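Local coordinates for protein metallo-beta-lactamase (Pseudomonas stutzeri, PDB 4ZEJ) that probably hydrolyses beta-lactam antibiotics to substituted beta-amino acids with the help of two bound zinc ions, at residues Val59-Ile62 with Arg63-Tyr67; Ile85-Leu88 with Asn89-Ile93; Tyr96-Thr99 with Ser100-His103; Ile175-Trp178 with Ser179-Gln183. One frame throughout, in Å; residues are numbered along the deposited sequence.

Contact 1 (Val59-Ile62 with Arg63-Tyr67); sequences VHWI and RKNGY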
# COMPACT_ATOMS: atom_id res chain seq x y z
N VAL A 59 13.01 -9.19 0.35
CA VAL A 59 14.01 -8.93 -0.70
C VAL A 59 14.82 -10.20 -1.02
O VAL A 59 15.08 -10.51 -2.20
CB VAL A 59 14.92 -7.73 -0.31
CG1 VAL A 59 16.08 -7.57 -1.28
CG2 VAL A 59 14.11 -6.44 -0.28
N HIS A 60 15.17 -10.96 0.01
CA HIS A 60 15.85 -12.24 -0.18
C HIS A 60 15.02 -13.22 -0.99
O HIS A 60 15.56 -13.93 -1.83
CB HIS A 60 16.23 -12.87 1.16
CG HIS A 60 17.41 -12.23 1.81
ND1 HIS A 60 18.21 -12.88 2.72
CD2 HIS A 60 17.96 -11.00 1.64
CE1 HIS A 60 19.19 -12.08 3.09
NE2 HIS A 60 19.06 -10.94 2.46
N TRP A 61 13.71 -13.26 -0.74
CA TRP A 61 12.81 -14.13 -1.49
C TRP A 61 12.77 -13.75 -2.97
O TRP A 61 12.83 -14.63 -3.84
CB TRP A 61 11.40 -14.12 -0.87
CG TRP A 61 10.37 -14.96 -1.61
CD1 TRP A 61 10.08 -16.28 -1.40
CD2 TRP A 61 9.48 -14.51 -2.64
NE1 TRP A 61 9.08 -16.68 -2.25
CE2 TRP A 61 8.69 -15.62 -3.02
CE3 TRP A 61 9.29 -13.29 -3.30
CZ2 TRP A 61 7.73 -15.54 -4.03
CZ3 TRP A 61 8.33 -13.21 -4.31
CH2 TRP A 61 7.55 -14.34 -4.66
N ILE A 62 12.69 -12.45 -3.25
CA ILE A 62 12.64 -11.93 -4.62
C ILE A 62 13.91 -12.35 -5.38
O ILE A 62 13.84 -12.85 -6.52
CB ILE A 62 12.45 -10.39 -4.62
CG1 ILE A 62 11.04 -10.04 -4.14
CG2 ILE A 62 12.66 -9.79 -6.00
CD1 ILE A 62 10.82 -8.58 -3.81
N ARG A 63 15.06 -12.13 -4.75
CA ARG A 63 16.38 -12.48 -5.35
C ARG A 63 16.60 -13.98 -5.49
O ARG A 63 17.14 -14.44 -6.52
CB ARG A 63 17.54 -11.85 -4.54
CG ARG A 63 18.01 -10.49 -5.02
CD ARG A 63 17.05 -9.37 -4.74
NE ARG A 63 17.51 -8.06 -5.23
CZ ARG A 63 18.19 -7.13 -4.54
NH1 ARG A 63 18.58 -7.32 -3.28
NH2 ARG A 63 18.51 -5.99 -5.14
N LYS A 64 16.22 -14.74 -4.46
CA LYS A 64 16.30 -16.22 -4.49
C LYS A 64 15.59 -16.80 -5.72
O LYS A 64 16.09 -17.74 -6.34
CB LYS A 64 15.68 -16.83 -3.24
CG LYS A 64 16.38 -18.09 -2.71
CD LYS A 64 16.28 -18.18 -1.18
CE LYS A 64 17.09 -17.06 -0.51
NZ LYS A 64 17.19 -17.15 0.97
N ASN A 65 14.44 -16.22 -6.05
CA ASN A 65 13.62 -16.65 -7.19
C ASN A 65 14.00 -16.04 -8.55
O ASN A 65 13.29 -16.23 -9.54
CB ASN A 65 12.14 -16.41 -6.88
CG ASN A 65 11.62 -17.41 -5.87
OD1 ASN A 65 11.30 -18.55 -6.23
ND2 ASN A 65 11.58 -17.03 -4.61
N GLY A 66 15.13 -15.33 -8.60
CA GLY A 66 15.74 -14.91 -9.85
C GLY A 66 15.18 -13.63 -10.44
O GLY A 66 15.48 -13.32 -11.59
N TYR A 67 14.38 -12.89 -9.68
CA TYR A 67 13.75 -11.68 -10.19
C TYR A 67 14.65 -10.47 -9.99
O TYR A 67 15.35 -10.37 -8.97
CB TYR A 67 12.41 -11.41 -9.50
CG TYR A 67 11.37 -12.46 -9.76
CD1 TYR A 67 10.92 -12.73 -11.05
CD2 TYR A 67 10.80 -13.18 -8.70
CE1 TYR A 67 9.96 -13.70 -11.30
CE2 TYR A 67 9.83 -14.15 -8.93
CZ TYR A 67 9.42 -14.40 -10.23
OH TYR A 67 8.46 -15.36 -10.46

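Contact 2 (Ile85-Leu88 with Asn89-Ile93); sequences IKWL and NDQSI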
# COMPACT_ATOMS: atom_id res chain seq x y z
N ILE A 85 11.90 1.52 4.03
CA ILE A 85 12.52 2.44 3.08
C ILE A 85 14.01 2.66 3.36
O ILE A 85 14.83 2.65 2.43
CB ILE A 85 11.76 3.80 2.98
CG1 ILE A 85 10.45 3.60 2.21
CG2 ILE A 85 12.62 4.87 2.30
CD1 ILE A 85 9.59 4.84 2.06
N LYS A 86 14.37 2.89 4.62
CA LYS A 86 15.78 3.09 4.99
C LYS A 86 16.63 1.87 4.62
O LYS A 86 17.70 2.02 4.00
CB LYS A 86 15.91 3.42 6.48
CG LYS A 86 17.34 3.55 6.96
CD LYS A 86 17.37 4.10 8.37
CE LYS A 86 18.78 4.06 8.92
NZ LYS A 86 19.72 4.89 8.12
N TRP A 87 16.14 0.68 4.98
CA TRP A 87 16.82 -0.58 4.64
C TRP A 87 17.03 -0.70 3.13
O TRP A 87 18.14 -1.01 2.68
CB TRP A 87 16.06 -1.79 5.17
CG TRP A 87 16.86 -3.07 5.14
CD1 TRP A 87 17.56 -3.63 6.18
CD2 TRP A 87 17.04 -3.96 4.02
NE1 TRP A 87 18.16 -4.79 5.77
CE2 TRP A 87 17.85 -5.02 4.46
CE3 TRP A 87 16.59 -3.95 2.69
CZ2 TRP A 87 18.23 -6.07 3.62
CZ3 TRP A 87 16.96 -4.99 1.86
CH2 TRP A 87 17.78 -6.03 2.32
N LEU A 88 15.98 -0.41 2.36
CA LEU A 88 16.07 -0.47 0.89
C LEU A 88 17.08 0.55 0.36
O LEU A 88 17.93 0.19 -0.47
CB LEU A 88 14.68 -0.26 0.25
CG LEU A 88 13.68 -1.39 0.52
CD1 LEU A 88 12.26 -0.98 0.16
CD2 LEU A 88 14.02 -2.68 -0.19
N ASN A 89 16.99 1.79 0.85
CA ASN A 89 17.96 2.84 0.48
C ASN A 89 19.40 2.40 0.73
O ASN A 89 20.26 2.53 -0.16
CB ASN A 89 17.69 4.17 1.21
CG ASN A 89 16.40 4.85 0.77
OD1 ASN A 89 15.83 4.53 -0.28
ND2 ASN A 89 15.92 5.80 1.58
N ASP A 90 19.66 1.86 1.92
CA ASP A 90 21.01 1.41 2.31
C ASP A 90 21.54 0.25 1.47
O ASP A 90 22.76 0.11 1.30
CB ASP A 90 21.05 1.04 3.81
CG ASP A 90 20.89 2.25 4.73
OD1 ASP A 90 21.03 3.40 4.27
OD2 ASP A 90 20.62 2.05 5.92
N GLN A 91 20.64 -0.57 0.94
CA GLN A 91 21.00 -1.68 0.06
C GLN A 91 20.96 -1.30 -1.44
O GLN A 91 21.10 -2.17 -2.31
CB GLN A 91 20.08 -2.89 0.37
CG GLN A 91 20.65 -3.89 1.38
CD GLN A 91 21.20 -3.28 2.65
OE1 GLN A 91 22.41 -3.26 2.85
NE2 GLN A 91 20.32 -2.79 3.52
N SER A 92 20.82 -0.00 -1.74
CA SER A 92 20.81 0.54 -3.12
C SER A 92 19.61 0.11 -3.98
O SER A 92 19.70 0.08 -5.21
CB SER A 92 22.13 0.23 -3.85
OG SER A 92 23.23 0.47 -3.00
N ILE A 93 18.48 -0.18 -3.32
CA ILE A 93 17.24 -0.55 -3.99
C ILE A 93 16.38 0.71 -4.07
O ILE A 93 16.10 1.33 -3.05
CB ILE A 93 16.49 -1.66 -3.22
CG1 ILE A 93 17.31 -2.95 -3.21
CG2 ILE A 93 15.11 -1.90 -3.83
CD1 ILE A 93 16.91 -3.94 -2.13

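Contact 3 (Tyr96-Thr99 with Ser100-His103); sequences YATT and STNH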
# COMPACT_ATOMS: atom_id res chain seq x y z
N TYR A 96 10.35 4.78 -3.92
CA TYR A 96 9.48 5.80 -4.51
C TYR A 96 8.36 6.14 -3.54
O TYR A 96 7.83 5.27 -2.84
CB TYR A 96 8.83 5.31 -5.80
CG TYR A 96 9.78 5.05 -6.93
CD1 TYR A 96 10.43 3.83 -7.06
CD2 TYR A 96 10.05 6.04 -7.88
CE1 TYR A 96 11.33 3.59 -8.09
CE2 TYR A 96 10.94 5.82 -8.91
CZ TYR A 96 11.57 4.59 -9.01
OH TYR A 96 12.45 4.38 -10.04
N ALA A 97 8.00 7.41 -3.54
CA ALA A 97 6.82 7.90 -2.84
C ALA A 97 6.41 9.21 -3.48
O ALA A 97 7.21 9.84 -4.19
CB ALA A 97 7.11 8.10 -1.37
N THR A 98 5.17 9.64 -3.23
CA THR A 98 4.70 10.92 -3.77
C THR A 98 5.36 12.10 -3.05
O THR A 98 5.92 11.95 -1.96
CB THR A 98 3.19 11.11 -3.63
OG1 THR A 98 2.84 11.13 -2.24
CG2 THR A 98 2.43 10.02 -4.37
N THR A 99 5.26 13.28 -3.68
CA THR A 99 5.66 14.55 -3.09
C THR A 99 5.09 14.73 -1.68
O THR A 99 5.84 15.05 -0.74
CB THR A 99 5.19 15.73 -3.98
OG1 THR A 99 5.72 15.56 -5.31
CG2 THR A 99 5.66 17.08 -3.45
N SER A 100 3.79 14.52 -1.55
CA SER A 100 3.11 14.71 -0.27
C SER A 100 3.60 13.71 0.79
O SER A 100 3.89 14.10 1.91
CB SER A 100 1.59 14.60 -0.42
OG SER A 100 0.93 14.87 0.81
N THR A 101 3.71 12.44 0.40
CA THR A 101 4.24 11.42 1.30
C THR A 101 5.68 11.69 1.76
O THR A 101 5.96 11.61 2.95
CB THR A 101 4.15 10.03 0.65
OG1 THR A 101 2.76 9.73 0.44
CG2 THR A 101 4.79 8.96 1.52
N ASN A 102 6.56 12.03 0.82
CA ASN A 102 7.95 12.38 1.16
C ASN A 102 8.04 13.62 2.07
O ASN A 102 8.88 13.64 2.98
CB ASN A 102 8.83 12.56 -0.09
CG ASN A 102 9.77 11.39 -0.34
OD1 ASN A 102 9.69 10.34 0.30
ND2 ASN A 102 10.69 11.58 -1.28
N HIS A 103 7.19 14.62 1.83
CA HIS A 103 7.11 15.80 2.72
C HIS A 103 6.73 15.41 4.15
O HIS A 103 7.34 15.86 5.12
CB HIS A 103 6.10 16.83 2.19
CG HIS A 103 5.95 18.03 3.06
ND1 HIS A 103 6.90 19.03 3.12
CD2 HIS A 103 4.95 18.41 3.89
CE1 HIS A 103 6.50 19.97 3.97
NE2 HIS A 103 5.32 19.62 4.45
O HOH W 1 3.37 7.99 -1.69

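Contact 4 (Ile175-Trp178 with Ser179-Gln183); sequences IDQW and SRSAQ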
# COMPACT_ATOMS: atom_id res chain seq x y z
N ILE A 175 -12.54 12.60 7.02
CA ILE A 175 -13.71 11.71 7.00
C ILE A 175 -14.79 12.18 6.03
O ILE A 175 -15.34 11.36 5.29
CB ILE A 175 -14.27 11.49 8.43
CG1 ILE A 175 -13.27 10.67 9.27
CG2 ILE A 175 -15.60 10.75 8.39
CD1 ILE A 175 -13.48 10.76 10.76
N ASP A 176 -15.09 13.48 5.99
CA ASP A 176 -16.09 13.99 5.02
C ASP A 176 -15.64 13.79 3.57
O ASP A 176 -16.43 13.31 2.73
CB ASP A 176 -16.43 15.45 5.27
CG ASP A 176 -17.22 15.64 6.55
OD1 ASP A 176 -18.15 14.85 6.81
OD2 ASP A 176 -16.93 16.60 7.28
N GLN A 177 -14.38 14.10 3.29
CA GLN A 177 -13.81 13.90 1.96
C GLN A 177 -13.70 12.42 1.55
O GLN A 177 -13.81 12.09 0.38
CB GLN A 177 -12.44 14.59 1.88
CG GLN A 177 -11.72 14.56 0.53
CD GLN A 177 -12.56 14.98 -0.67
OE1 GLN A 177 -13.22 16.05 -0.66
NE2 GLN A 177 -12.52 14.17 -1.74
N TRP A 178 -13.52 11.53 2.53
CA TRP A 178 -13.22 10.11 2.23
C TRP A 178 -14.32 9.47 1.38
O TRP A 178 -14.02 8.73 0.45
CB TRP A 178 -13.00 9.33 3.52
CG TRP A 178 -12.22 8.06 3.42
CD1 TRP A 178 -12.08 7.23 2.32
CD2 TRP A 178 -11.55 7.41 4.49
NE1 TRP A 178 -11.31 6.14 2.66
CE2 TRP A 178 -10.98 6.22 3.99
CE3 TRP A 178 -11.34 7.75 5.84
CZ2 TRP A 178 -10.23 5.36 4.78
CZ3 TRP A 178 -10.58 6.88 6.63
CH2 TRP A 178 -10.04 5.71 6.10
N SER A 179 -15.58 9.75 1.68
CA SER A 179 -16.67 9.16 0.89
C SER A 179 -16.59 9.61 -0.57
O SER A 179 -16.76 8.80 -1.48
CB SER A 179 -18.05 9.46 1.51
OG SER A 179 -18.28 10.85 1.60
N ARG A 180 -16.30 10.90 -0.79
CA ARG A 180 -16.14 11.44 -2.15
C ARG A 180 -14.93 10.87 -2.85
O ARG A 180 -15.00 10.51 -4.02
CB ARG A 180 -16.03 12.96 -2.14
CG ARG A 180 -17.34 13.68 -1.91
CD ARG A 180 -17.18 15.18 -2.12
NE ARG A 180 -16.34 15.77 -1.08
CZ ARG A 180 -16.74 16.06 0.17
NH1 ARG A 180 -17.98 15.81 0.58
NH2 ARG A 180 -15.88 16.62 1.01
N SER A 181 -13.80 10.79 -2.13
CA SER A 181 -12.59 10.16 -2.66
C SER A 181 -12.84 8.71 -3.04
O SER A 181 -12.36 8.25 -4.08
CB SER A 181 -11.45 10.23 -1.63
OG SER A 181 -11.22 11.58 -1.27
N ALA A 182 -13.59 7.99 -2.20
CA ALA A 182 -13.92 6.61 -2.49
C ALA A 182 -14.77 6.50 -3.76
O ALA A 182 -14.54 5.63 -4.59
CB ALA A 182 -14.64 5.97 -1.31
N GLN A 183 -15.74 7.40 -3.91
CA GLN A 183 -16.52 7.47 -5.16
C GLN A 183 -15.64 7.78 -6.38
O GLN A 183 -15.86 7.22 -7.46
CB GLN A 183 -17.64 8.50 -5.04
CG GLN A 183 -18.59 8.53 -6.24
CD GLN A 183 -19.20 7.17 -6.51
OE1 GLN A 183 -19.80 6.57 -5.63
NE2 GLN A 183 -19.02 6.66 -7.73

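Contact 1 (Val59-Ile62 with Arg63-Tyr67)
Trp-61 O takes two donors from Asn-65, the backbone N at 3.2 Å and the side-chain ND2 at 2.8 Å, which reach it from opposite faces of its carbonyl plane. The ND2 bond is fairly straight (162° at the hydrogen), and the acceptor lies close to the plane of the Asn-65 amide. With the Asn-65 CG beside its own backbone N (chi1 -73°), the amide folds back over the helix end, and ND2 also sits 3.4 Å above the plane of the Trp-61 ring, offset toward its rim. Ring and amide planes are 51° apart, so the amide tips a nitrogen onto the indole face without stacking on it; Phe-16 meets the same indole edge-to-face.

The two preceding carbonyls have regular helical donors: Arg-63 N bonds to Val-59 O and Lys-64 N to His-60 O. Alongside the first, Val-59 CG1 touches Arg-63 NH1, the two side chains running the same way. Ile-62 O receives Tyr-67 N at 3.2 Å, while Gly-66 N turns back to Arg-63 O at 3.0 Å. Ile-62 CG2 packs 3.9 Å from Tyr-67 CB, and both side chains also touch Ala-43.

Positive phi at Gly-66, taken with the bonds to Ile-62 O and Arg-63 O, defines a Schellman motif, which ends helix 52-64 ahead of strand 68-73 in a beta-alpha-beta unit.

Contact 2 (Ile85-Leu88 with Asn89-Ile93)
Ile-85 lies beside Asn-89, both side chains pointing the same way, with CG2 of Ile-85 3.5 Å from ND2 of Asn-89. Its carbonyl takes Asn-89 N in a regular helical bond, whereas the Asn-89 amide finds its partners elsewhere: OD1 bonds with Thr-95 OG1 and ND2 with Pro-112 O.

Lys-86 comes next, its O bonded to Asp-90 N. Its chain is extended as far as the last bend, and NZ reaches Asp-90 OD2 at 3.7 Å, a long salt bridge on an exposed side of the helix.

Trp-87 presents one ring face to Gln-91. CG of the glutamine stands 3.9 Å from the centroid of the six-membered ring, 17° off the normal, a CH-pi contact. The bend at chi2 (49°) turns the amide back across the indole, leaving NE2 3.4 Å above the ring plane, from where it makes a weak bond to Trp-87 O. Backbone N of Gln-91 bonds to the same oxygen at 3.1 Å.

Leu-88 closes the segment by contributing CD2, 3.7 Å from CD1 of Ile-93, and by offering its O to Ile-93 N at 2.9 Å. That donor stands above the carbonyl plane. Ser-92, with positive phi, sends its N to Asn-89 O. Together, the Ile-93 and Ser-92 bonds identify a Schellman motif that terminates helix 85-90, here with serine at the C-prime position.

Contact 3 (Tyr96-Thr99 with Ser100-His103)
Ser-100 opens the second segment with its CB 4.1 Å from Thr-98 OG1, while its side chain also touches Asp-141.

Thr-101 carries the centre of the contact. Its OG1 lies 3.0 Å from Thr-98 OG1, the two side chains crossing at about a right angle. Thr-98 OG1 is brought there by a chi1 of 62°, between its own backbone N and carbonyl carbon. A water links the two residues, accepting from Thr-98 N at 2.9 Å and donating to Thr-101 OG1 at 2.8 Å. The Thr-101 hydroxyl also bonds to Asp-141 OD1, and its methyl CG2 packs 3.8 Å from Ala-97 CB.

Asn-102 sends its N to Thr-98 O in a nearly straight bond (2.9 Å, 174° at the hydrogen). Its amide OD1 is held by Ala-113 N while lying near the Ala-97 methyl.

His-103 continues the helical pattern, N to Thr-99 O at 2.9 Å. The Thr-101 side chain is about 5 Å from that of the zinc ligand His-76. Thr-98 occupies the N-cap position of helix 99-107, at the strand-to-helix junction of the beta-alpha-beta unit formed with strands 95-98 and 115-117.

Contact 4 (Ile175-Trp178 with Ser179-Gln183)
Gln-177 joins Arg-180 and Ser-181 on helix 175-188, the crossover helix of a beta-alpha-beta unit between strands 152-156 and 194-197. On the tighter, inner side, Gln-177 NE2 donates to Ser-181 OG at 2.9 Å, with the hydroxyl 9° out of the amide plane and the bond fairly straight (166°). Ser-181 OG is also bonded to Gly-136 O, giving this buried hydroxyl a partner beyond the helix. Backbone bonds from Ser-181 N to Gln-177 O and from Ala-182 N to Trp-178 O, both 2.8 Å, make the turn compact. The buried Trp-178 indole stacks with the Phe-158 ring and touches the zinc ligand His-138; its NE1 bonds to Phe-158 O.

The outer side is looser. Asp-176 and Arg-180 are exposed, and their charged ends do not meet: Asp-176 OD1 bonds instead with Ser-219 OG. Asp-176 O lies over one face of the Arg-180 guanidinium, while Ser-179 OG offers that carbonyl oxygen at most a weak, unsettled bond at 3.3 Å.

The two sides meet in the Gln-177 amide, whose chain bends at chi2 (49°) to bring its oxygen to the arginine. Arg-180 grips that one atom side-on, NE and NH2 each 3.2 Å from Gln-177 OE1, both coming from the same face of the amide and well above its plane.

The four contacts follow one another along the chain without overlap. Contacts 1 and 2, with centres 16 Å apart, pack directly: Val-59 CG2 is 3.8 Å from Leu-88 CD2, so the C-terminal ends of helices 52-64 and 85-90 pack together beside strand 68-73. Contact 3 adjoins contact 2 in sequence and lies on the next strand of the seven-stranded sheet, 95-98, and the helix after it. Contact 4, about 38 Å from contact 1 between centres and across the chain's centre, belongs to the five-stranded sheet's half. Contacts 3 and 4 come close to zinc ligands, His-76 and His-138 respectively; in contact 2, Ile-85 is about 10 Å from His-76 between side chains, and contact 1 lies farther off.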